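Local structure of aromatic-amino-acid:2-oxoglutarate transaminase (Candida albicans, 6HND) at residues 362-365 against 366-369. The protein probably transfers amino groups from aromatic amino acids to 2-oxoglutarate, using pyridoxal 5'-phosphate as cofactor. Residues are numbered along the deposited sequence; the frame is centred on the assembly and turned at random.
Sequences VKNY and SDVV
Two groups of Ser366 grip the carbonyl oxygen of Val362. The backbone N of Ser366 lies 2.8 Å from Val362 O and gives the usual i to i+4 helix bond. The hydroxyl OG of Ser366 donates to the same Val362 O at 2.9 Å, from above the carbonyl plane. The chi1 of Ser366, -56°, sets OG beside the residue's own backbone N, from where it reaches back to the preceding turn. The buried hydroxyl is thus satisfied within its own helix.

One residue further along, Lys363 and Asp367 form an i to i+4 salt bridge. The lysine chain bends along its length and brings NZ to OD2 of Asp367; the modelled separation is very short, so its exact length is doubtful. Asp367 OD2 also has a long, weak ion pair with Arg196 of the second subunit.

Tyr365 and Val369 make the apolar part. Val369 CG2 sits over one face of the Tyr365 ring, 3.9 Å from its centroid, in a CH-pi contact. Val369 CG1 lies 3.7 Å from CE1 of Tyr365. Tyr365 O accepts an i to i+3 bond from Val368 N, above the carbonyl plane, and the i to i+4 bond from Val369 N.

The contact takes up the last eight residues of helix 356-369. The Asp367 side chain is about 11 Å from a bound pyridoxal 5'-phosphate. Val362, Tyr365 and Ser366 pack on helix 166-177, where Asn171 ND2 is hydrogen-bonded to Tyr365 OH. Lys363 and Ser366 touch Phe161 of strand 158-163, while Tyr365 and Val369 meet Val369 and Tyr365 of the second subunit, respectively, at the dimer interface.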
ATOM      1  N   VAL B 362      -0.022   6.470  13.474  1.00 32.48           N
ATOM      2  CA  VAL B 362      -0.243   6.083  12.045  1.00 35.47           C
ATOM      3  C   VAL B 362       0.899   5.151  11.597  1.00 35.72           C
ATOM      4  O   VAL B 362       0.637   4.113  10.894  1.00 36.39           O
ATOM      5  CB  VAL B 362      -0.414   7.285  11.098  1.00 34.01           C
ATOM      6  CG1 VAL B 362      -0.429   6.862   9.642  1.00 36.58           C
ATOM      7  CG2 VAL B 362      -1.676   8.076  11.393  1.00 34.99           C
ATOM      8  N   LYS B 363       2.124   5.462  11.987  1.00 37.28           N
ATOM      9  CA  LYS B 363       3.309   4.639  11.640  1.00 38.02           C
ATOM     10  C   LYS B 363       3.079   3.197  12.106  1.00 37.37           C
ATOM     11  O   LYS B 363       3.290   2.264  11.283  1.00 33.55           O
ATOM     12  CB  LYS B 363       4.605   5.199  12.231  1.00 42.85           C
ATOM     13  CG  LYS B 363       5.869   4.585  11.639  1.00 47.39           C
ATOM     14  CD  LYS B 363       6.844   4.013  12.648  1.00 54.42           C
ATOM     15  CE  LYS B 363       7.389   2.643  12.267  1.00 56.54           C
ATOM     16  NZ  LYS B 363       7.293   1.655  13.377  1.00 59.62           N
ATOM     17  N   ASN B 364       2.645   3.003  13.356  1.00 35.17           N
ATOM     18  CA  ASN B 364       2.485   1.641  13.922  1.00 32.88           C
ATOM     19  C   ASN B 364       1.363   0.928  13.163  1.00 37.73           C
ATOM     20  O   ASN B 364       1.496  -0.310  12.988  1.00 40.91           O
ATOM     21  CB  ASN B 364       2.318   1.645  15.444  1.00 37.06           C
ATOM     22  CG  ASN B 364       3.533   2.164  16.207  1.00 38.58           C
ATOM     23  OD1 ASN B 364       4.670   2.023  15.764  1.00 34.61           O
ATOM     24  ND2 ASN B 364       3.298   2.793  17.353  1.00 34.53           N
ATOM     25  N   TYR B 365       0.301   1.644  12.729  1.00 37.73           N
ATOM     26  CA  TYR B 365      -0.814   1.072  11.910  1.00 33.00           C
ATOM     27  C   TYR B 365      -0.282   0.631  10.540  1.00 32.65           C
ATOM     28  O   TYR B 365      -0.628  -0.464  10.073  1.00 33.81           O
ATOM     29  CB  TYR B 365      -1.932   2.088  11.662  1.00 35.62           C
ATOM     30  CG  TYR B 365      -3.150   1.564  10.929  1.00 31.52           C
ATOM     31  CD1 TYR B 365      -3.686   0.322  11.222  1.00 31.35           C
ATOM     32  CD2 TYR B 365      -3.789   2.323   9.967  1.00 30.92           C
ATOM     33  CE1 TYR B 365      -4.837  -0.138  10.608  1.00 31.65           C
ATOM     34  CE2 TYR B 365      -4.933   1.875   9.331  1.00 29.40           C
ATOM     35  CZ  TYR B 365      -5.476   0.648   9.670  1.00 31.18           C
ATOM     36  OH  TYR B 365      -6.597   0.184   9.050  1.00 30.11           O
ATOM     37  N   SER B 366       0.521   1.477   9.893  1.00 32.12           N
ATOM     38  CA  SER B 366       1.065   1.213   8.542  1.00 30.84           C
ATOM     39  C   SER B 366       1.886  -0.076   8.588  1.00 31.79           C
ATOM     40  O   SER B 366       1.822  -0.877   7.619  1.00 30.93           O
ATOM     41  CB  SER B 366       1.866   2.370   8.080  1.00 29.85           C
ATOM     42  OG  SER B 366       1.069   3.532   8.117  1.00 33.53           O
ATOM     43  N   ASP B 367       2.619  -0.266   9.686  1.00 30.85           N
ATOM     44  CA  ASP B 367       3.474  -1.450   9.906  1.00 32.79           C
ATOM     45  C   ASP B 367       2.614  -2.725   9.849  1.00 33.12           C
ATOM     46  O   ASP B 367       3.162  -3.781   9.565  1.00 33.86           O
ATOM     47  CB  ASP B 367       4.218  -1.330  11.232  1.00 37.59           C
ATOM     48  CG  ASP B 367       5.515  -0.529  11.199  1.00 41.43           C
ATOM     49  OD1 ASP B 367       6.081  -0.300  10.087  1.00 41.40           O
ATOM     50  OD2 ASP B 367       5.950  -0.136  12.309  1.00 48.80           O
ATOM     51  N   VAL B 368       1.310  -2.641  10.116  1.00 32.66           N
ATOM     52  CA  VAL B 368       0.408  -3.820  10.038  1.00 32.11           C
ATOM     53  C   VAL B 368      -0.153  -3.986   8.620  1.00 33.36           C
ATOM     54  O   VAL B 368       0.053  -5.080   8.024  1.00 36.31           O
ATOM     55  CB  VAL B 368      -0.706  -3.716  11.086  1.00 33.14           C
ATOM     56  CG1 VAL B 368      -1.602  -4.943  11.046  1.00 30.81           C
ATOM     57  CG2 VAL B 368      -0.134  -3.495  12.480  1.00 33.01           C
ATOM     58  N   VAL B 369      -0.820  -2.960   8.084  1.00 30.58           N
ATOM     59  CA  VAL B 369      -1.770  -3.106   6.948  1.00 29.80           C
ATOM     60  C   VAL B 369      -1.241  -2.494   5.644  1.00 33.12           C
ATOM     61  O   VAL B 369      -1.836  -2.821   4.595  1.00 34.03           O
ATOM     62  CB  VAL B 369      -3.147  -2.506   7.288  1.00 31.78           C
ATOM     63  CG1 VAL B 369      -3.692  -3.007   8.622  1.00 30.87           C
ATOM     64  CG2 VAL B 369      -3.148  -0.986   7.232  1.00 30.98           C
TER